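PDB 6WT8: STING-associated CdnE c-di-GMP synthase from Flavobacteriaceae, which probably makes the cyclic dinucleotide c-di-GMP from GTP as a CD-NTase of bacterial CBASS antiphage defence, to signal to a STING receptor. Local coordinates for residues M26-L31 with D295-D300; Y286-K291 with S303-E308. All coordinates share one frame; numbering follows the deposited sequence.

Both contacts lie in the helical part of the chain, on the same side of its centre, with their own centres about 15 Å apart. Their segments alternate in sequence: 26-31 comes first, then 286-291, 295-300 and 303-308. The last three follow one another from the end of helix 278-287, through the loop after it, into helix 300-314. Contact 2 packs the two ends of this connection together, whereas contact 1 ties its middle to helix 27-31, near the N-terminus. They touch directly, Leu296 CD1 lying 3.4 Å from Ile304 CG1. Residues distant in sequence are thus brought into one continuous packed region of the helical part of the chain.

Contact 1: M26-L31 with D295-D300; sequences MYSETL and DLHYLD
Tyr298 meets Met26, Ser28 and Glu29 in a buried, mixed polar and aromatic contact that joins the short helix 27-31, early in the chain, to the loop leading into helix 300-314. Met26, present as selenomethionine, makes a Met-aromatic contact: its chain bends at the last torsion (chi3 -73°) and lays CE over one face of the tyrosine ring, 3.6 Å from Tyr298 CG, while SE stands obliquely to the ring. Leu299 CG lies against the opposite face, and the ring is held between the two. Ser28 OG sits at the ring edge, near its plane, and accepts a bent hydrogen bond from Tyr298 N (3.1 Å, N-H...O angle 136°). The CG of Glu29 comes within 3.8 Å of Tyr298 CE1. The Glu29 chain is extended beyond CG, and Glu29 OE2 accepts the N-H of Met26 N at 2.9 Å from above the carboxylate plane, while also forming a salt bridge with Lys56. Beside this, His297 CD2 approaches Ser28 O at 3.3 Å; the same imidazole is hydrogen-bonded to Glu43 through NE2. The phenol oxygen of Tyr298 is hydrogen-bonded to Ser48 on helix 46-56. Were this tyrosine replaced by an alanine, a gap would probably open beneath the Met26 methyl, and Ser48 would be left without its phenol partner. The joint is thus fixed by dispersion over the ring face and by hydrogen bonds at the backbone and phenol ends of one tyrosine.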
HETATM    1  N   MSE A  26      20.274  -1.589   6.878  1.00 21.40           N
HETATM    2  CA  MSE A  26      19.399  -1.960   7.970  1.00 23.20           C
HETATM    3  C   MSE A  26      20.226  -2.048   9.232  1.00 21.05           C
HETATM    4  O   MSE A  26      21.374  -2.508   9.235  1.00 22.73           O
HETATM    5  CB  MSE A  26      18.737  -3.295   7.719  1.00 21.69           C
HETATM    6  CG  MSE A  26      17.806  -3.236   6.528  1.00 20.83           C
HETATM    7 SE   MSE A  26      17.086  -5.032   5.991  0.59 20.19          SE
HETATM    8  CE  MSE A  26      18.660  -5.745   5.219  1.00 20.56           C
ATOM      9  N   TYR A  27      19.634  -1.633  10.339  1.00 16.85           N
ATOM     10  CA  TYR A  27      20.444  -1.554  11.557  1.00 20.28           C
ATOM     11  C   TYR A  27      20.919  -2.930  12.012  1.00 20.87           C
ATOM     12  O   TYR A  27      22.021  -3.042  12.558  1.00 21.98           O
ATOM     13  CB  TYR A  27      19.674  -0.877  12.691  1.00 29.13           C
ATOM     14  CG  TYR A  27      19.816   0.630  12.713  1.00 42.75           C
ATOM     15  CD1 TYR A  27      20.126   1.336  11.552  1.00 49.36           C
ATOM     16  CD2 TYR A  27      19.654   1.341  13.906  1.00 50.09           C
ATOM     17  CE1 TYR A  27      20.269   2.706  11.572  1.00 57.26           C
ATOM     18  CE2 TYR A  27      19.791   2.708  13.943  1.00 48.11           C
ATOM     19  CZ  TYR A  27      20.100   3.383  12.778  1.00 58.49           C
ATOM     20  OH  TYR A  27      20.242   4.749  12.813  1.00 60.26           O
ATOM     21  N   SER A  28      20.131  -3.987  11.764  1.00 20.98           N
ATOM     22  CA  SER A  28      20.588  -5.280  12.243  1.00 17.79           C
ATOM     23  C   SER A  28      21.809  -5.729  11.487  1.00 21.24           C
ATOM     24  O   SER A  28      22.539  -6.590  11.986  1.00 23.73           O
ATOM     25  CB  SER A  28      19.489  -6.348  12.137  1.00 19.36           C
ATOM     26  OG  SER A  28      19.075  -6.625  10.769  1.00 17.71           O
ATOM     27  N   GLU A  29      22.082  -5.141  10.308  1.00 21.50           N
ATOM     28  CA  GLU A  29      23.338  -5.469   9.616  1.00 20.53           C
ATOM     29  C   GLU A  29      24.564  -5.166  10.471  1.00 23.51           C
ATOM     30  O   GLU A  29      25.541  -5.925  10.459  1.00 31.69           O
ATOM     31  CB  GLU A  29      23.475  -4.675   8.312  1.00 22.24           C
ATOM     32  CG  GLU A  29      22.572  -5.144   7.208  1.00 24.59           C
ATOM     33  CD  GLU A  29      22.789  -4.311   5.970  1.00 20.79           C
ATOM     34  OE1 GLU A  29      23.934  -4.393   5.434  1.00 24.99           O
ATOM     35  OE2 GLU A  29      21.841  -3.595   5.584  1.00 22.03           O
ATOM     36  N   THR A  30      24.595  -3.995  11.112  1.00 25.99           N
ATOM     37  CA  THR A  30      25.802  -3.617  11.837  1.00 27.61           C
ATOM     38  C   THR A  30      25.705  -3.862  13.324  1.00 31.15           C
ATOM     39  O   THR A  30      26.741  -3.855  13.999  1.00 36.22           O
ATOM     40  CB  THR A  30      26.146  -2.138  11.657  1.00 35.41           C
ATOM     41  OG1 THR A  30      24.991  -1.318  11.922  1.00 31.98           O
ATOM     42  CG2 THR A  30      26.760  -1.859  10.260  1.00 48.98           C
ATOM     43  N   LEU A  31      24.501  -4.026  13.859  1.00 25.58           N
ATOM     44  CA  LEU A  31      24.371  -4.155  15.303  1.00 25.86           C
ATOM     45  C   LEU A  31      24.011  -5.555  15.735  1.00 24.74           C
ATOM     46  O   LEU A  31      24.146  -5.875  16.914  1.00 28.92           O
ATOM     47  CB  LEU A  31      23.305  -3.197  15.848  1.00 22.60           C
ATOM     48  CG  LEU A  31      23.527  -1.716  15.549  1.00 27.20           C
ATOM     49  CD1 LEU A  31      22.265  -0.915  15.884  1.00 32.68           C
ATOM     50  CD2 LEU A  31      24.781  -1.151  16.250  1.00 33.66           C
ATOM     51  N   ASP A 295      12.965  -8.060  17.113  1.00 14.39           N
ATOM     52  CA  ASP A 295      14.374  -8.015  17.515  1.00 14.84           C
ATOM     53  C   ASP A 295      15.215  -8.995  16.720  1.00 14.96           C
ATOM     54  O   ASP A 295      16.380  -9.235  17.067  1.00 19.11           O
ATOM     55  CB  ASP A 295      14.512  -8.282  19.016  1.00 16.14           C
ATOM     56  CG  ASP A 295      13.969  -7.140  19.844  1.00 22.11           C
ATOM     57  OD1 ASP A 295      14.208  -5.969  19.476  1.00 19.69           O
ATOM     58  OD2 ASP A 295      13.362  -7.421  20.906  1.00 29.52           O
ATOM     59  N   LEU A 296      14.671  -9.554  15.661  1.00 16.00           N
ATOM     60  CA  LEU A 296      15.448 -10.507  14.873  1.00 16.30           C
ATOM     61  C   LEU A 296      16.352  -9.793  13.872  1.00 13.83           C
ATOM     62  O   LEU A 296      15.976  -8.774  13.274  1.00 15.46           O
ATOM     63  CB  LEU A 296      14.512 -11.432  14.090  1.00 16.61           C
ATOM     64  CG  LEU A 296      13.784 -12.474  14.961  1.00 19.97           C
ATOM     65  CD1 LEU A 296      12.967 -13.339  14.001  1.00 22.24           C
ATOM     66  CD2 LEU A 296      14.741 -13.343  15.689  1.00 25.50           C
ATOM     67  N   HIS A 297      17.514 -10.402  13.631  1.00 15.73           N
ATOM     68  CA  HIS A 297      18.373 -10.012  12.528  1.00 17.42           C
ATOM     69  C   HIS A 297      17.659 -10.253  11.199  1.00 16.41           C
ATOM     70  O   HIS A 297      16.804 -11.143  11.061  1.00 15.96           O
ATOM     71  CB  HIS A 297      19.627 -10.858  12.620  1.00 16.05           C
ATOM     72  CG  HIS A 297      20.656 -10.608  11.540  1.00 18.41           C
ATOM     73  ND1 HIS A 297      20.723 -11.354  10.368  1.00 19.46           N
ATOM     74  CD2 HIS A 297      21.746  -9.797  11.540  1.00 20.41           C
ATOM     75  CE1 HIS A 297      21.765 -10.954   9.665  1.00 20.75           C
ATOM     76  NE2 HIS A 297      22.412 -10.021  10.358  1.00 19.93           N
ATOM     77  N   TYR A 298      18.012  -9.454  10.175  1.00 15.13           N
ATOM     78  CA  TYR A 298      17.239  -9.516   8.919  1.00 16.06           C
ATOM     79  C   TYR A 298      17.231 -10.908   8.271  1.00 14.23           C
ATOM     80  O   TYR A 298      16.205 -11.290   7.703  1.00 16.73           O
ATOM     81  CB  TYR A 298      17.736  -8.452   7.921  1.00 15.55           C
ATOM     82  CG  TYR A 298      19.059  -8.756   7.243  1.00 16.30           C
ATOM     83  CD1 TYR A 298      20.290  -8.476   7.874  1.00 19.07           C
ATOM     84  CD2 TYR A 298      19.097  -9.405   6.010  1.00 18.39           C
ATOM     85  CE1 TYR A 298      21.503  -8.812   7.261  1.00 19.12           C
ATOM     86  CE2 TYR A 298      20.301  -9.750   5.404  1.00 16.78           C
ATOM     87  CZ  TYR A 298      21.491  -9.447   6.014  1.00 19.65           C
ATOM     88  OH  TYR A 298      22.695  -9.799   5.423  1.00 24.01           O
ATOM     89  N   LEU A 299      18.317 -11.688   8.389  1.00 16.07           N
ATOM     90  CA  LEU A 299      18.311 -13.018   7.760  1.00 15.22           C
ATOM     91  C   LEU A 299      17.304 -13.922   8.451  1.00 18.67           C
ATOM     92  O   LEU A 299      16.714 -14.790   7.811  1.00 18.97           O
ATOM     93  CB  LEU A 299      19.712 -13.661   7.795  1.00 19.59           C
ATOM     94  CG  LEU A 299      20.757 -12.977   6.865  1.00 17.11           C
ATOM     95  CD1 LEU A 299      22.096 -13.582   7.105  1.00 20.45           C
ATOM     96  CD2 LEU A 299      20.401 -13.131   5.381  1.00 21.31           C
ATOM     97  N   ASP A 300      17.122 -13.752   9.763  1.00 16.91           N
ATOM     98  CA  ASP A 300      16.184 -14.608  10.469  1.00 17.15           C
ATOM     99  C   ASP A 300      14.743 -14.268  10.117  1.00 17.59           C
ATOM    100  O   ASP A 300      13.861 -15.097  10.369  1.00 17.36           O
ATOM    101  CB  ASP A 300      16.405 -14.498  11.987  1.00 18.31           C
ATOM    102  CG  ASP A 300      17.763 -15.090  12.429  1.00 23.20           C
ATOM    103  OD1 ASP A 300      18.385 -15.836  11.660  1.00 25.15           O
ATOM    104  OD2 ASP A 300      18.238 -14.822  13.560  1.00 26.60           O
TER

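Contact 2: Y286-K291 with S303-E308; sequences YNIDVK and SILYQE
Ile288 points its branched side chain across at one side of helix 300-314, where Ile304, Leu305 and Glu308 receive it. Two consecutive helices, 278-287 and 300-314, joined by a loop, pack together here, with Ile288 at the start of the connection. The isoleucine and Glu308 slide past each other in opposite directions, the CG1 of Ile288 lying 3.8 Å from the CG of Glu308. Glu308 carries CG opposite its backbone N (chi1 176°) and bends at chi2 (67°), which sets its methylene groups against the isoleucine; the carboxylate stays beside Ile288 CG1, and its OE2 is hydrogen-bonded to Tyr318 OH. CD1 of Ile288 meets Leu305 CD2 at 4.0 Å; the other branch crosses Ile304 obliquely, methyl to methyl, at 4.1 Å between the CG2 atoms of Ile288 and Ile304. Met256 of helix 253-266 touches both Ile288 and Leu305, joining a third helix to this apolar cluster. At the edge of the contact the amide plane of Asn287 and the carboxylate plane of Glu308 are turned 67° apart, their nearest atoms, Asn287 OD1 and Glu308 OE2, being two oxygens 3.9 Å apart. Beyond Ile288 the chain bends through an Asx turn, in which Asp289 OD1, approached from above the carboxylate plane, accepts the N-H of Lys291 N at 2.9 Å.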
ATOM      1  N   TYR A 286       1.498  -7.820   7.810  1.00 13.91           N
ATOM      2  CA  TYR A 286       0.951  -7.000   8.879  1.00 14.81           C
ATOM      3  C   TYR A 286       0.346  -7.877   9.961  1.00 16.92           C
ATOM      4  O   TYR A 286       0.257  -7.466  11.132  1.00 18.43           O
ATOM      5  CB  TYR A 286      -0.098  -6.057   8.248  1.00 15.08           C
ATOM      6  CG  TYR A 286      -0.744  -5.082   9.195  1.00 14.33           C
ATOM      7  CD1 TYR A 286      -0.170  -3.884   9.470  1.00 12.46           C
ATOM      8  CD2 TYR A 286      -1.955  -5.391   9.788  1.00 16.02           C
ATOM      9  CE1 TYR A 286      -0.796  -2.993  10.336  1.00 14.10           C
ATOM     10  CE2 TYR A 286      -2.595  -4.502  10.664  1.00 16.93           C
ATOM     11  CZ  TYR A 286      -1.979  -3.305  10.932  1.00 15.51           C
ATOM     12  OH  TYR A 286      -2.578  -2.408  11.786  1.00 19.68           O
ATOM     13  N   ASN A 287      -0.139  -9.069   9.586  1.00 14.82           N
ATOM     14  CA  ASN A 287      -0.813  -9.894  10.568  1.00 16.39           C
ATOM     15  C   ASN A 287       0.182 -10.634  11.486  1.00 15.15           C
ATOM     16  O   ASN A 287      -0.236 -11.180  12.518  1.00 17.37           O
ATOM     17  CB  ASN A 287      -1.753 -10.839   9.803  1.00 18.31           C
ATOM     18  CG  ASN A 287      -2.462 -11.830  10.695  1.00 18.30           C
ATOM     19  OD1 ASN A 287      -2.210 -13.032  10.596  1.00 23.31           O
ATOM     20  ND2 ASN A 287      -3.277 -11.339  11.558  1.00 20.50           N
ATOM     21  N   ILE A 288       1.480 -10.662  11.144  1.00 15.08           N
ATOM     22  CA  ILE A 288       2.450 -11.359  11.983  1.00 17.34           C
ATOM     23  C   ILE A 288       2.608 -10.600  13.302  1.00 17.58           C
ATOM     24  O   ILE A 288       2.691  -9.368  13.328  1.00 17.23           O
ATOM     25  CB  ILE A 288       3.796 -11.512  11.231  1.00 14.88           C
ATOM     26  CG1 ILE A 288       3.599 -12.391   9.984  1.00 18.43           C
ATOM     27  CG2 ILE A 288       4.873 -12.178  12.110  1.00 17.01           C
ATOM     28  CD1 ILE A 288       4.804 -12.514   9.044  1.00 17.78           C
ATOM     29  N   ASP A 289       2.675 -11.342  14.412  1.00 18.21           N
ATOM     30  CA  ASP A 289       2.788 -10.736  15.737  1.00 18.53           C
ATOM     31  C   ASP A 289       4.153 -10.081  15.845  1.00 18.14           C
ATOM     32  O   ASP A 289       5.161 -10.771  15.675  1.00 18.98           O
ATOM     33  CB  ASP A 289       2.623 -11.838  16.796  1.00 19.58           C
ATOM     34  CG  ASP A 289       2.809 -11.342  18.253  1.00 36.54           C
ATOM     35  OD1 ASP A 289       3.199 -10.174  18.557  1.00 39.51           O
ATOM     36  OD2 ASP A 289       2.555 -12.194  19.141  1.00 44.01           O
ATOM     37  N   VAL A 290       4.200  -8.760  16.131  1.00 17.64           N
ATOM     38  CA  VAL A 290       5.496  -8.080  16.116  1.00 17.61           C
ATOM     39  C   VAL A 290       6.465  -8.673  17.117  1.00 15.60           C
ATOM     40  O   VAL A 290       7.682  -8.602  16.909  1.00 19.11           O
ATOM     41  CB  VAL A 290       5.411  -6.566  16.375  1.00 20.32           C
ATOM     42  CG1 VAL A 290       4.809  -5.854  15.185  1.00 25.33           C
ATOM     43  CG2 VAL A 290       4.712  -6.251  17.738  1.00 23.22           C
ATOM     44  N   LYS A 291       5.972  -9.222  18.237  1.00 18.08           N
ATOM     45  CA  LYS A 291       6.918  -9.737  19.228  1.00 21.16           C
ATOM     46  C   LYS A 291       7.730 -10.905  18.681  1.00 19.20           C
ATOM     47  O   LYS A 291       8.801 -11.217  19.223  1.00 25.71           O
ATOM     48  CB  LYS A 291       6.203 -10.151  20.518  1.00 28.11           C
ATOM     49  CG  LYS A 291       5.559  -8.961  21.170  1.00 27.52           C
ATOM     50  CD  LYS A 291       5.411  -9.139  22.679  1.00 48.04           C
ATOM     51  CE  LYS A 291       5.379  -7.776  23.331  1.00 57.91           C
ATOM     52  NZ  LYS A 291       4.249  -6.983  22.762  1.00 59.86           N
ATOM     53  N   SER A 303      13.099 -16.933   7.770  1.00 16.68           N
ATOM     54  CA  SER A 303      12.475 -18.046   8.477  1.00 15.49           C
ATOM     55  C   SER A 303      11.099 -17.670   9.060  1.00 15.37           C
ATOM     56  O   SER A 303      10.169 -18.472   9.000  1.00 16.70           O
ATOM     57  CB  SER A 303      13.402 -18.481   9.584  1.00 17.84           C
ATOM     58  OG  SER A 303      12.836 -19.544  10.347  1.00 27.56           O
ATOM     59  N   ILE A 304      10.958 -16.468   9.625  1.00 14.79           N
ATOM     60  CA  ILE A 304       9.642 -16.032  10.137  1.00 17.13           C
ATOM     61  C   ILE A 304       8.599 -16.065   9.031  1.00 19.81           C
ATOM     62  O   ILE A 304       7.474 -16.546   9.202  1.00 16.71           O
ATOM     63  CB  ILE A 304       9.750 -14.615  10.726  1.00 19.08           C
ATOM     64  CG1 ILE A 304      10.511 -14.642  12.013  1.00 19.20           C
ATOM     65  CG2 ILE A 304       8.340 -13.939  10.927  1.00 21.54           C
ATOM     66  CD1 ILE A 304       9.871 -15.396  13.150  1.00 22.64           C
ATOM     67  N   LEU A 305       8.956 -15.516   7.877  1.00 15.38           N
ATOM     68  CA  LEU A 305       8.040 -15.504   6.738  1.00 13.65           C
ATOM     69  C   LEU A 305       7.713 -16.917   6.264  1.00 15.03           C
ATOM     70  O   LEU A 305       6.542 -17.222   5.966  1.00 16.06           O
ATOM     71  CB  LEU A 305       8.636 -14.677   5.620  1.00 15.24           C
ATOM     72  CG  LEU A 305       8.628 -13.168   5.897  1.00 17.39           C
ATOM     73  CD1 LEU A 305       9.466 -12.472   4.798  1.00 18.87           C
ATOM     74  CD2 LEU A 305       7.176 -12.637   5.815  1.00 19.43           C
ATOM     75  N   TYR A 306       8.722 -17.794   6.179  1.00 14.89           N
ATOM     76  CA  TYR A 306       8.455 -19.174   5.792  1.00 15.42           C
ATOM     77  C   TYR A 306       7.501 -19.833   6.763  1.00 17.73           C
ATOM     78  O   TYR A 306       6.556 -20.514   6.338  1.00 18.50           O
ATOM     79  CB  TYR A 306       9.754 -19.964   5.697  1.00 16.66           C
ATOM     80  CG  TYR A 306       9.533 -21.413   5.393  1.00 16.36           C
ATOM     81  CD1 TYR A 306       9.221 -21.838   4.136  1.00 17.00           C
ATOM     82  CD2 TYR A 306       9.725 -22.385   6.366  1.00 23.04           C
ATOM     83  CE1 TYR A 306       9.004 -23.152   3.825  1.00 18.14           C
ATOM     84  CE2 TYR A 306       9.496 -23.728   6.062  1.00 28.05           C
ATOM     85  CZ  TYR A 306       9.145 -24.093   4.779  1.00 22.54           C
ATOM     86  OH  TYR A 306       8.951 -25.407   4.449  1.00 25.19           O
ATOM     87  N   GLN A 307       7.719 -19.633   8.068  1.00 17.11           N
ATOM     88  CA  GLN A 307       6.810 -20.199   9.052  1.00 18.24           C
ATOM     89  C   GLN A 307       5.391 -19.649   8.870  1.00 16.78           C
ATOM     90  O   GLN A 307       4.420 -20.390   8.941  1.00 20.16           O
ATOM     91  CB  GLN A 307       7.339 -19.935  10.465  1.00 19.94           C
ATOM     92  CG  GLN A 307       8.629 -20.625  10.794  1.00 25.62           C
ATOM     93  CD  GLN A 307       9.221 -20.035  12.111  1.00 35.03           C
ATOM     94  OE1 GLN A 307       8.528 -19.962  13.125  1.00 40.87           O
ATOM     95  NE2 GLN A 307      10.463 -19.560  12.064  1.00 38.89           N
ATOM     96  N   GLU A 308       5.250 -18.358   8.627  1.00 15.20           N
ATOM     97  CA  GLU A 308       3.914 -17.812   8.477  1.00 15.97           C
ATOM     98  C   GLU A 308       3.214 -18.376   7.248  1.00 16.30           C
ATOM     99  O   GLU A 308       2.025 -18.749   7.315  1.00 17.26           O
ATOM    100  CB  GLU A 308       4.006 -16.297   8.371  1.00 16.43           C
ATOM    101  CG  GLU A 308       2.665 -15.625   8.125  1.00 18.09           C
ATOM    102  CD  GLU A 308       1.696 -15.761   9.311  1.00 24.16           C
ATOM    103  OE1 GLU A 308       2.121 -16.135  10.415  1.00 24.43           O
ATOM    104  OE2 GLU A 308       0.505 -15.454   9.101  1.00 26.53           O
TER